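FAD dependent oxidoreductase (Chelativorans sp. BNC1, PDB 6PXS) is an FAD-containing oxidase of the DadA family that oxidises iminodiacetate, a compound linked to EDTA breakdown. Local coordinates at residues Trp57-Tyr68 with Ser335-Leu346; Leu177-Glu185 with Val320-Ile328. All blocks are in the same frame, centred on the assembly; numbering follows the deposited sequence.

Contact 1. Residues Trp57-Tyr68 with Ser335-Leu346; sequences WYLLYARGARYY and SGLTVGPFAGHL. With FAD (flavin-adenine dinucleotide), chain E.
F342 reaches from helix 336-352 into a hollow of helix 55-76 formed by L60, R63, G64 and Y67, a knob-into-hole fit where segments 57-68 and 336-346 cross at 81°. With CG anti to the backbone N (chi1 -178°), the side chain leads straight at the other helix. CB lies 3.7 Å from G64 CA and also against Y67 CD2. Further out, CD1 meets Y67 CG, and the rings pair offset edge-to-face, the edge of F342 toward the face of Y67, centroids 5.7 Å apart. CE2 touches R63 CG and, at the rim, lies 4.3 Å from L60 CD2. At the tip, CZ lies over the middle of the R63 guanidinium, 3.4 Å from R63 CZ, with the planes 28° apart. The same guanidinium forms a salt bridge with E357; a leucine in place of R63 would probably cost E357 this salt-bridge partner and uncover that face of the F342 ring. Glycine suits position 64, because a CB would run into T338 O. Nearer the flavin, T338 CG2 packs on Y61 CE1, and W57 NE1 donates in its ring plane to S335 OG (3.2 Å). T338 N donates to FAD O2 at 3.0 Å. The start of helix 336-352, with G336 close to the cofactor, faces the C2=O end of the flavin, consistent with the DAO-type FAD oxidoreductases to which the DadA family belongs.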
loop_
_atom_site.group_PDB
_atom_site.type_symbol
_atom_site.label_atom_id
_atom_site.label_comp_id
_atom_site.label_asym_id
_atom_site.label_seq_id
_atom_site.Cartn_x
_atom_site.Cartn_y
_atom_site.Cartn_z
ATOM N N TRP A 57 -10.550 -33.009 -18.211
ATOM C CA TRP A 57 -9.999 -31.686 -17.945
ATOM C C TRP A 57 -9.107 -31.205 -19.085
ATOM O O TRP A 57 -9.164 -30.031 -19.467
ATOM C CB TRP A 57 -9.217 -31.698 -16.632
ATOM C CG TRP A 57 -8.296 -30.527 -16.484
ATOM C CD1 TRP A 57 -8.637 -29.253 -16.131
ATOM C CD2 TRP A 57 -6.880 -30.523 -16.689
ATOM N NE1 TRP A 57 -7.519 -28.456 -16.105
ATOM C CE2 TRP A 57 -6.427 -29.211 -16.444
ATOM C CE3 TRP A 57 -5.949 -31.500 -17.057
ATOM C CZ2 TRP A 57 -5.087 -28.853 -16.554
ATOM C CZ3 TRP A 57 -4.620 -31.142 -17.166
ATOM C CH2 TRP A 57 -4.201 -29.830 -16.913
ATOM N N TYR A 58 -8.280 -32.093 -19.641
ATOM C CA TYR A 58 -7.346 -31.667 -20.677
ATOM C C TYR A 58 -8.073 -31.201 -21.932
ATOM O O TYR A 58 -7.590 -30.301 -22.628
ATOM C CB TYR A 58 -6.379 -32.800 -21.018
ATOM C CG TYR A 58 -5.323 -32.393 -22.019
ATOM C CD1 TYR A 58 -4.247 -31.601 -21.638
ATOM C CD2 TYR A 58 -5.402 -32.795 -23.345
ATOM C CE1 TYR A 58 -3.280 -31.221 -22.548
ATOM C CE2 TYR A 58 -4.440 -32.420 -24.262
ATOM C CZ TYR A 58 -3.382 -31.633 -23.860
ATOM O OH TYR A 58 -2.420 -31.258 -24.772
ATOM N N LEU A 59 -9.227 -31.797 -22.238
ATOM C CA LEU A 59 -9.977 -31.397 -23.425
ATOM C C LEU A 59 -10.203 -29.891 -23.443
ATOM O O LEU A 59 -9.987 -29.228 -24.463
ATOM C CB LEU A 59 -11.310 -32.146 -23.476
ATOM C CG LEU A 59 -12.265 -31.762 -24.607
ATOM C CD1 LEU A 59 -11.562 -31.808 -25.954
ATOM C CD2 LEU A 59 -13.475 -32.684 -24.604
ATOM N N LEU A 60 -10.632 -29.331 -22.312
ATOM C CA LEU A 60 -10.865 -27.894 -22.233
ATOM C C LEU A 60 -9.568 -27.114 -22.076
ATOM O O LEU A 60 -9.485 -25.964 -22.519
ATOM C CB LEU A 60 -11.801 -27.583 -21.066
ATOM C CG LEU A 60 -13.176 -28.247 -21.133
ATOM C CD1 LEU A 60 -13.954 -27.997 -19.853
ATOM C CD2 LEU A 60 -13.945 -27.742 -22.342
ATOM N N TYR A 61 -8.555 -27.713 -21.450
ATOM C CA TYR A 61 -7.290 -27.016 -21.249
ATOM C C TYR A 61 -6.627 -26.703 -22.587
ATOM O O TYR A 61 -6.310 -25.547 -22.886
ATOM C CB TYR A 61 -6.370 -27.865 -20.368
ATOM C CG TYR A 61 -5.184 -27.135 -19.772
ATOM C CD1 TYR A 61 -5.233 -25.773 -19.497
ATOM C CD2 TYR A 61 -4.011 -27.815 -19.482
ATOM C CE1 TYR A 61 -4.145 -25.114 -18.949
ATOM C CE2 TYR A 61 -2.922 -27.166 -18.933
ATOM C CZ TYR A 61 -2.992 -25.819 -18.671
ATOM O OH TYR A 61 -1.903 -25.181 -18.127
ATOM N N ALA A 62 -6.416 -27.732 -23.412
ATOM C CA ALA A 62 -5.816 -27.514 -24.724
ATOM C C ALA A 62 -6.759 -26.763 -25.652
ATOM O O ALA A 62 -6.305 -26.000 -26.512
ATOM C CB ALA A 62 -5.416 -28.851 -25.348
ATOM N N ARG A 63 -8.069 -26.968 -25.497
ATOM C CA ARG A 63 -9.036 -26.246 -26.317
ATOM C C ARG A 63 -9.063 -24.767 -25.953
ATOM O O ARG A 63 -9.065 -23.902 -26.836
ATOM C CB ARG A 63 -10.420 -26.876 -26.154
ATOM C CG ARG A 63 -11.524 -26.248 -26.992
ATOM C CD ARG A 63 -11.288 -26.434 -28.483
ATOM N NE ARG A 63 -12.471 -26.080 -29.266
ATOM C CZ ARG A 63 -12.876 -24.834 -29.494
ATOM N NH1 ARG A 63 -13.965 -24.613 -30.219
ATOM N NH2 ARG A 63 -12.202 -23.807 -28.992
ATOM N N GLY A 64 -9.074 -24.457 -24.654
ATOM C CA GLY A 64 -9.072 -23.071 -24.219
ATOM C C GLY A 64 -7.791 -22.330 -24.540
ATOM O O GLY A 64 -7.795 -21.096 -24.571
ATOM N N ALA A 65 -6.695 -23.054 -24.771
ATOM C CA ALA A 65 -5.447 -22.408 -25.158
ATOM C C ALA A 65 -5.482 -21.962 -26.615
ATOM O O ALA A 65 -4.941 -20.904 -26.955
ATOM C CB ALA A 65 -4.271 -23.354 -24.922
ATOM N N ARG A 66 -6.112 -22.753 -27.487
ATOM C CA ARG A 66 -6.212 -22.368 -28.890
ATOM C C ARG A 66 -7.188 -21.217 -29.087
ATOM O O ARG A 66 -7.025 -20.419 -30.017
ATOM C CB ARG A 66 -6.639 -23.565 -29.741
ATOM C CG ARG A 66 -5.601 -24.673 -29.837
ATOM C CD ARG A 66 -5.917 -25.621 -30.985
ATOM N NE ARG A 66 -7.233 -26.242 -30.847
ATOM C CZ ARG A 66 -7.461 -27.417 -30.263
ATOM N NH1 ARG A 66 -6.462 -28.123 -29.748
ATOM N NH2 ARG A 66 -8.697 -27.888 -30.195
ATOM N N TYR A 67 -8.204 -21.111 -28.228
ATOM C CA TYR A 67 -9.175 -20.034 -28.369
ATOM C C TYR A 67 -8.549 -18.665 -28.144
ATOM O O TYR A 67 -9.132 -17.654 -28.553
ATOM C CB TYR A 67 -10.339 -20.242 -27.395
ATOM C CG TYR A 67 -11.434 -19.209 -27.530
ATOM C CD1 TYR A 67 -11.946 -18.874 -28.775
ATOM C CD2 TYR A 67 -11.962 -18.574 -26.415
ATOM C CE1 TYR A 67 -12.946 -17.932 -28.909
ATOM C CE2 TYR A 67 -12.964 -17.629 -26.539
ATOM C CZ TYR A 67 -13.450 -17.314 -27.789
ATOM O OH TYR A 67 -14.447 -16.377 -27.926
ATOM N N TYR A 68 -7.374 -18.607 -27.510
ATOM C CA TYR A 68 -6.743 -17.317 -27.254
ATOM C C TYR A 68 -6.432 -16.575 -28.545
ATOM O O TYR A 68 -6.516 -15.343 -28.585
ATOM C CB TYR A 68 -5.471 -17.507 -26.432
ATOM C CG TYR A 68 -5.659 -17.220 -24.959
ATOM C CD1 TYR A 68 -6.214 -18.169 -24.110
ATOM C CD2 TYR A 68 -5.284 -15.999 -24.419
ATOM C CE1 TYR A 68 -6.390 -17.908 -22.765
ATOM C CE2 TYR A 68 -5.453 -15.729 -23.075
ATOM C CZ TYR A 68 -6.006 -16.687 -22.254
ATOM O OH TYR A 68 -6.177 -16.416 -20.917
ATOM N N SER A 335 -5.798 -23.482 -13.529
ATOM C CA SER A 335 -5.724 -23.369 -14.981
ATOM C C SER A 335 -6.865 -22.517 -15.524
ATOM O O SER A 335 -7.262 -22.663 -16.682
ATOM C CB SER A 335 -5.736 -24.755 -15.627
ATOM O OG SER A 335 -6.853 -25.507 -15.189
ATOM N N GLY A 336 -7.399 -21.614 -14.698
ATOM C CA GLY A 336 -8.567 -20.854 -15.106
ATOM C C GLY A 336 -8.268 -19.829 -16.183
ATOM O O GLY A 336 -9.090 -19.597 -17.073
ATOM N N LEU A 337 -7.098 -19.193 -16.116
ATOM C CA LEU A 337 -6.758 -18.214 -17.141
ATOM C C LEU A 337 -6.664 -18.866 -18.515
ATOM O O LEU A 337 -6.903 -18.207 -19.534
ATOM C CB LEU A 337 -5.448 -17.510 -16.785
ATOM C CG LEU A 337 -5.428 -16.811 -15.421
ATOM C CD1 LEU A 337 -4.130 -16.046 -15.237
ATOM C CD2 LEU A 337 -6.623 -15.879 -15.254
ATOM N N THR A 338 -6.331 -20.156 -18.567
ATOM C CA THR A 338 -6.330 -20.873 -19.836
ATOM C C THR A 338 -7.729 -21.358 -20.198
ATOM O O THR A 338 -8.162 -21.217 -21.347
ATOM C CB THR A 338 -5.362 -22.056 -19.771
ATOM O OG1 THR A 338 -4.043 -21.587 -19.464
ATOM C CG2 THR A 338 -5.337 -22.802 -21.095
ATOM N N VAL A 339 -8.448 -21.924 -19.228
ATOM C CA VAL A 339 -9.763 -22.492 -19.504
ATOM C C VAL A 339 -10.854 -21.426 -19.465
ATOM O O VAL A 339 -11.818 -21.497 -20.235
ATOM C CB VAL A 339 -10.062 -23.621 -18.503
ATOM C CG1 VAL A 339 -11.467 -24.168 -18.713
ATOM C CG2 VAL A 339 -9.027 -24.726 -18.626
ATOM N N GLY A 340 -10.719 -20.436 -18.586
ATOM C CA GLY A 340 -11.761 -19.467 -18.331
ATOM C C GLY A 340 -12.383 -18.869 -19.577
ATOM O O GLY A 340 -13.588 -18.999 -19.819
ATOM N N PRO A 341 -11.570 -18.187 -20.390
ATOM C CA PRO A 341 -12.126 -17.524 -21.585
ATOM C C PRO A 341 -13.012 -18.426 -22.431
ATOM O O PRO A 341 -14.153 -18.058 -22.737
ATOM C CB PRO A 341 -10.865 -17.074 -22.335
ATOM C CG PRO A 341 -9.841 -16.888 -21.264
ATOM C CD PRO A 341 -10.123 -17.958 -20.248
ATOM N N PHE A 342 -12.519 -19.605 -22.817
ATOM C CA PHE A 342 -13.342 -20.508 -23.615
ATOM C C PHE A 342 -14.495 -21.074 -22.793
ATOM O O PHE A 342 -15.611 -21.225 -23.303
ATOM C CB PHE A 342 -12.487 -21.635 -24.188
ATOM C CG PHE A 342 -13.253 -22.592 -25.055
ATOM C CD1 PHE A 342 -13.848 -22.159 -26.228
ATOM C CD2 PHE A 342 -13.375 -23.924 -24.702
ATOM C CE1 PHE A 342 -14.555 -23.036 -27.031
ATOM C CE2 PHE A 342 -14.081 -24.808 -25.502
ATOM C CZ PHE A 342 -14.669 -24.362 -26.668
ATOM N N ALA A 343 -14.249 -21.394 -21.521
ATOM C CA ALA A 343 -15.323 -21.914 -20.682
ATOM C C ALA A 343 -16.485 -20.937 -20.607
ATOM O O ALA A 343 -17.646 -21.356 -20.535
ATOM C CB ALA A 343 -14.801 -22.227 -19.280
ATOM N N GLY A 344 -16.199 -19.634 -20.622
ATOM C CA GLY A 344 -17.272 -18.656 -20.669
ATOM C C GLY A 344 -18.099 -18.773 -21.934
ATOM O O GLY A 344 -19.330 -18.696 -21.893
ATOM N N HIS A 345 -17.434 -18.963 -23.076
ATOM C CA HIS A 345 -18.151 -19.177 -24.328
ATOM C C HIS A 345 -19.090 -20.374 -24.239
ATOM O O HIS A 345 -20.157 -20.375 -24.863
ATOM C CB HIS A 345 -17.152 -19.368 -25.469
ATOM C CG HIS A 345 -17.784 -19.742 -26.772
ATOM N ND1 HIS A 345 -18.654 -18.911 -27.444
ATOM C CD2 HIS A 345 -17.671 -20.860 -27.529
ATOM C CE1 HIS A 345 -19.049 -19.500 -28.559
ATOM N NE2 HIS A 345 -18.467 -20.683 -28.634
ATOM N N LEU A 346 -18.711 -21.401 -23.477
ATOM C CA LEU A 346 -19.590 -22.549 -23.288
ATOM C C LEU A 346 -20.804 -22.176 -22.448
ATOM O O LEU A 346 -21.943 -22.505 -22.801
ATOM C CB LEU A 346 -18.816 -23.694 -22.634
ATOM C CG LEU A 346 -18.101 -24.672 -23.568
ATOM C CD1 LEU A 346 -17.449 -23.953 -24.737
ATOM C CD2 LEU A 346 -17.061 -25.464 -22.790
HETATM P PA FAD E . -12.641 -15.419 -9.237
HETATM O O1A FAD E . -12.235 -15.463 -7.812
HETATM O O2A FAD E . -11.656 -14.680 -10.148
HETATM O O5B FAD E . -14.075 -14.807 -9.416
HETATM C C5B FAD E . -15.053 -14.866 -8.357
HETATM C C4B FAD E . -15.728 -13.524 -8.251
HETATM O O4B FAD E . -17.080 -13.698 -7.765
HETATM C C3B FAD E . -15.052 -12.543 -7.293
HETATM O O3B FAD E . -15.059 -11.229 -7.838
HETATM C C2B FAD E . -15.925 -12.638 -6.039
HETATM O O2B FAD E . -15.880 -11.451 -5.256
HETATM C C1B FAD E . -17.297 -12.829 -6.675
HETATM N N9A FAD E . -18.297 -13.424 -5.794
HETATM C C8A FAD E . -18.214 -14.619 -5.130
HETATM N N7A FAD E . -19.269 -14.898 -4.402
HETATM C C5A FAD E . -20.103 -13.807 -4.601
HETATM C C6A FAD E . -21.382 -13.488 -4.108
HETATM N N6A FAD E . -22.076 -14.269 -3.275
HETATM N N1A FAD E . -21.932 -12.318 -4.504
HETATM C C2A FAD E . -21.247 -11.529 -5.335
HETATM N N3A FAD E . -20.037 -11.729 -5.862
HETATM C C4A FAD E . -19.515 -12.891 -5.455
HETATM N N1 FAD E . -4.507 -20.078 -14.153
HETATM C C2 FAD E . -3.848 -20.263 -15.334
HETATM O O2 FAD E . -4.430 -20.680 -16.341
HETATM N N3 FAD E . -2.497 -19.976 -15.421
HETATM C C4 FAD E . -1.703 -19.506 -14.395
HETATM O O4 FAD E . -0.509 -19.287 -14.590
HETATM C C4X FAD E . -2.411 -19.315 -13.143
HETATM N N5 FAD E . -1.736 -18.873 -12.120
HETATM C C5X FAD E . -2.411 -18.690 -10.924
HETATM C C6 FAD E . -1.703 -18.217 -9.820
HETATM C C7 FAD E . -2.335 -18.011 -8.597
HETATM C C7M FAD E . -1.537 -17.500 -7.427
HETATM C C8 FAD E . -3.704 -18.291 -8.469
HETATM C C8M FAD E . -4.416 -18.082 -7.157
HETATM C C9 FAD E . -4.413 -18.763 -9.569
HETATM C C9A FAD E . -3.781 -18.964 -10.792
HETATM N N10 FAD E . -4.474 -19.438 -11.925
HETATM C C10 FAD E . -3.816 -19.630 -13.118
HETATM C "C1'" FAD E . -5.908 -19.759 -11.849
HETATM C "C2'" FAD E . -6.812 -18.562 -12.140
HETATM O "O2'" FAD E . -6.271 -17.378 -11.553
HETATM C "C3'" FAD E . -8.196 -18.828 -11.548
HETATM O "O3'" FAD E . -8.560 -20.180 -11.801
HETATM C "C4'" FAD E . -9.303 -17.925 -12.094
HETATM O "O4'" FAD E . -8.944 -16.563 -11.868
HETATM C "C5'" FAD E . -10.637 -18.230 -11.445
HETATM O "O5'" FAD E . -11.622 -17.289 -11.921
HETATM P P FAD E . -13.076 -17.267 -11.322
HETATM O O1P FAD E . -13.644 -18.690 -11.346
HETATM O O2P FAD E . -13.928 -16.232 -11.962
HETATM O O3P FAD E . -12.808 -16.891 -9.800
#

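Contact 2. Residues Leu177-Glu185 with Val320-Ile328; sequences LRLNDGRAE and VPQIAGLTI
A184 and A324 join a β-hairpin to a loop through one backbone bond: A184 N donates to A324 O at 3.3 Å, almost straight (159°) and close to the line of the carbonyl. A184, I323, A324 and L326 bring small or aliphatic side chains to this bond, which suits two backbones running this near each other. A184 CB sits 4.0 Å from L326 CB and also meets I323 CG2; the short alanine side chain lets the backbones come this close. I323 CG2, placed anti to the backbone N, reaches L179 CD1 as well, at 4.2 Å. On the solvent side R183 lies along the loop: its CG packs 3.5 Å from A324 O, then a bend at chi3 (-73°) folds the chain back and lays one face of the guanidinium over A324 CB, 3.9 Å from NH2. A water donates to both A184 O (2.6 Å) and G325 O, bridging the backbones beside the direct bond.

Two turns set these groups in place. The hairpin closes with a type I' turn from N180 to R183, whose left-handed backbone at D181 and G182 suits an aspartate followed by glycine. Behind it R178 and E185 are a hydrogen-bonded pair, and their side chains add a salt bridge from R178 NE to E185 OE1 (2.8 Å). The loop side is shaped by a type II turn from V320 to I323, and G325 adopts a positive phi just before the strand begins.

Strand 326-330 joins strand 198-201 in the central sheet, through bonds of G325 and T327 to I199. L177 packs on helix 207-211 and on V201, so the hairpin lies beside the inner strands 198-201 and 326-330 and that helix, with R178 reaching L213 of the second subunit.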
loop_
_atom_site.group_PDB
_atom_site.type_symbol
_atom_site.label_atom_id
_atom_site.label_comp_id
_atom_site.label_asym_id
_atom_site.label_seq_id
_atom_site.Cartn_x
_atom_site.Cartn_y
_atom_site.Cartn_z
ATOM N N LEU A 177 -28.990 -16.370 -2.762
ATOM C CA LEU A 177 -29.874 -17.242 -3.521
ATOM C C LEU A 177 -30.848 -17.933 -2.581
ATOM O O LEU A 177 -30.489 -18.285 -1.454
ATOM C CB LEU A 177 -29.082 -18.301 -4.302
ATOM C CG LEU A 177 -28.106 -17.796 -5.368
ATOM C CD1 LEU A 177 -27.279 -18.949 -5.915
ATOM C CD2 LEU A 177 -28.846 -17.092 -6.494
ATOM N N ARG A 178 -32.081 -18.125 -3.047
ATOM C CA ARG A 178 -33.050 -18.954 -2.347
ATOM C C ARG A 178 -33.862 -19.730 -3.374
ATOM O O ARG A 178 -33.978 -19.333 -4.536
ATOM C CB ARG A 178 -33.970 -18.127 -1.430
ATOM C CG ARG A 178 -35.053 -17.305 -2.124
ATOM C CD ARG A 178 -36.098 -16.856 -1.108
ATOM N NE ARG A 178 -37.143 -16.020 -1.694
ATOM C CZ ARG A 178 -38.254 -15.659 -1.058
ATOM N NH1 ARG A 178 -38.473 -16.064 0.188
ATOM N NH2 ARG A 178 -39.153 -14.896 -1.666
ATOM N N LEU A 179 -34.423 -20.850 -2.925
ATOM C CA LEU A 179 -35.141 -21.782 -3.788
ATOM C C LEU A 179 -36.639 -21.557 -3.608
ATOM O O LEU A 179 -37.187 -21.815 -2.532
ATOM C CB LEU A 179 -34.750 -23.219 -3.451
ATOM C CG LEU A 179 -35.168 -24.331 -4.413
ATOM C CD1 LEU A 179 -34.636 -24.078 -5.817
ATOM C CD2 LEU A 179 -34.674 -25.670 -3.889
ATOM N N ASN A 180 -37.299 -21.079 -4.663
ATOM C CA ASN A 180 -38.722 -20.760 -4.627
ATOM C C ASN A 180 -39.439 -21.516 -5.736
ATOM O O ASN A 180 -39.176 -21.285 -6.921
ATOM C CB ASN A 180 -38.954 -19.255 -4.776
ATOM C CG ASN A 180 -40.426 -18.899 -4.867
ATOM O OD1 ASN A 180 -40.932 -18.574 -5.942
ATOM N ND2 ASN A 180 -41.124 -18.966 -3.739
ATOM N N ASP A 181 -40.347 -22.411 -5.347
ATOM C CA ASP A 181 -41.189 -23.142 -6.294
ATOM C C ASP A 181 -40.350 -23.841 -7.360
ATOM O O ASP A 181 -40.702 -23.867 -8.542
ATOM C CB ASP A 181 -42.217 -22.210 -6.939
ATOM N N GLY A 182 -39.227 -24.417 -6.939
ATOM C CA GLY A 182 -38.385 -25.185 -7.829
ATOM C C GLY A 182 -37.547 -24.377 -8.797
ATOM O O GLY A 182 -36.802 -24.974 -9.586
ATOM N N ARG A 183 -37.642 -23.052 -8.774
ATOM C CA ARG A 183 -36.832 -22.193 -9.623
ATOM C C ARG A 183 -35.889 -21.356 -8.766
ATOM O O ARG A 183 -36.151 -21.091 -7.589
ATOM C CB ARG A 183 -37.709 -21.280 -10.488
ATOM C CG ARG A 183 -36.942 -20.557 -11.589
ATOM C CD ARG A 183 -37.850 -19.676 -12.431
ATOM N NE ARG A 183 -38.707 -20.452 -13.324
ATOM C CZ ARG A 183 -38.363 -20.848 -14.547
ATOM N NH1 ARG A 183 -39.217 -21.549 -15.281
ATOM N NH2 ARG A 183 -37.166 -20.550 -15.041
ATOM N N ALA A 184 -34.783 -20.941 -9.378
ATOM C CA ALA A 184 -33.748 -20.205 -8.667
ATOM C C ALA A 184 -34.104 -18.725 -8.584
ATOM O O ALA A 184 -34.511 -18.116 -9.578
ATOM C CB ALA A 184 -32.400 -20.382 -9.365
ATOM N N GLU A 185 -33.950 -18.155 -7.392
ATOM C CA GLU A 185 -34.147 -16.733 -7.152
ATOM C C GLU A 185 -32.844 -16.123 -6.658
ATOM O O GLU A 185 -32.090 -16.765 -5.919
ATOM C CB GLU A 185 -35.257 -16.489 -6.122
ATOM C CG GLU A 185 -36.611 -16.150 -6.723
ATOM C CD GLU A 185 -37.643 -15.796 -5.669
ATOM O OE1 GLU A 185 -37.353 -15.980 -4.468
ATOM O OE2 GLU A 185 -38.741 -15.330 -6.040
ATOM N N VAL A 320 -28.012 -26.753 -13.597
ATOM C CA VAL A 320 -28.165 -27.527 -12.370
ATOM C C VAL A 320 -29.343 -28.479 -12.543
ATOM O O VAL A 320 -30.454 -28.031 -12.857
ATOM C CB VAL A 320 -28.362 -26.610 -11.154
ATOM C CG1 VAL A 320 -28.572 -27.439 -9.892
ATOM C CG2 VAL A 320 -27.165 -25.689 -11.000
ATOM N N PRO A 321 -29.157 -29.784 -12.362
ATOM C CA PRO A 321 -30.296 -30.702 -12.475
ATOM C C PRO A 321 -31.369 -30.398 -11.442
ATOM O O PRO A 321 -31.074 -30.066 -10.294
ATOM C CB PRO A 321 -29.666 -32.080 -12.246
ATOM C CG PRO A 321 -28.227 -31.903 -12.547
ATOM C CD PRO A 321 -27.893 -30.509 -12.140
ATOM N N GLN A 322 -32.625 -30.513 -11.870
ATOM C CA GLN A 322 -33.827 -30.360 -11.063
ATOM C C GLN A 322 -34.071 -28.922 -10.624
ATOM O O GLN A 322 -35.029 -28.673 -9.879
ATOM C CB GLN A 322 -33.805 -31.274 -9.828
ATOM C CG GLN A 322 -33.433 -32.707 -10.169
ATOM C CD GLN A 322 -33.456 -33.611 -8.961
ATOM O OE1 GLN A 322 -34.200 -33.374 -8.011
ATOM N NE2 GLN A 322 -32.633 -34.653 -8.984
ATOM N N ILE A 323 -33.259 -27.964 -11.065
ATOM C CA ILE A 323 -33.433 -26.556 -10.729
ATOM C C ILE A 323 -33.429 -25.763 -12.026
ATOM O O ILE A 323 -32.458 -25.820 -12.791
ATOM C CB ILE A 323 -32.337 -26.056 -9.776
ATOM C CG1 ILE A 323 -32.348 -26.898 -8.498
ATOM C CG2 ILE A 323 -32.537 -24.578 -9.463
ATOM C CD1 ILE A 323 -31.431 -26.388 -7.408
ATOM N N ALA A 324 -34.508 -25.027 -12.273
ATOM C CA ALA A 324 -34.665 -24.266 -13.501
ATOM C C ALA A 324 -34.052 -22.880 -13.353
ATOM O O ALA A 324 -34.030 -22.300 -12.264
ATOM C CB ALA A 324 -36.142 -24.142 -13.874
ATOM N N GLY A 325 -33.550 -22.354 -14.467
ATOM C CA GLY A 325 -33.024 -21.004 -14.485
ATOM C C GLY A 325 -31.743 -20.816 -13.705
ATOM O O GLY A 325 -31.509 -19.729 -13.167
ATOM N N LEU A 326 -30.903 -21.847 -13.625
ATOM C CA LEU A 326 -29.644 -21.765 -12.899
ATOM C C LEU A 326 -28.551 -22.452 -13.701
ATOM O O LEU A 326 -28.759 -23.534 -14.256
ATOM C CB LEU A 326 -29.754 -22.407 -11.509
ATOM C CG LEU A 326 -28.478 -22.391 -10.659
ATOM C CD1 LEU A 326 -27.981 -20.969 -10.460
ATOM C CD2 LEU A 326 -28.719 -23.065 -9.316
ATOM N N THR A 327 -27.386 -21.812 -13.753
ATOM C CA THR A 327 -26.223 -22.344 -14.447
ATOM C C THR A 327 -24.987 -22.025 -13.620
ATOM O O THR A 327 -24.844 -20.910 -13.112
ATOM C CB THR A 327 -26.093 -21.749 -15.856
ATOM O OG1 THR A 327 -27.320 -21.943 -16.572
ATOM C CG2 THR A 327 -24.956 -22.408 -16.619
ATOM N N ILE A 328 -24.099 -23.006 -13.482
ATOM C CA ILE A 328 -22.935 -22.892 -12.614
ATOM C C ILE A 328 -21.674 -23.063 -13.446
ATOM O O ILE A 328 -21.595 -23.953 -14.299
ATOM C CB ILE A 328 -22.973 -23.928 -11.472
ATOM C CG1 ILE A 328 -24.227 -23.726 -10.622
ATOM C CG2 ILE A 328 -21.720 -23.824 -10.607
ATOM C CD1 ILE A 328 -24.385 -24.747 -9.514
HETATM O O HOH W 1 -34.081 -18.011 -12.135
#

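Overall arrangement
Contact 1 is a buried helix-helix crossing near the centre of the chain, whereas contact 2 lies about 27 Å from that centre and is partly open to solvent. They share one run of chain: strand 326-330 of contact 2 leads into helix 336-352 of contact 1, and contact 2 is nested inside the loop closed by contact 1. Their centres are 26 Å apart and they do not touch. The chemistry follows the location. Contact 1 combines aromatic and aliphatic packing with the R63 guanidinium and takes hold of the flavin directly; contact 2 uses backbone and water-mediated bonds, small side chains and the solvent-side R183, and the L326 side chain is about 11 Å from FAD.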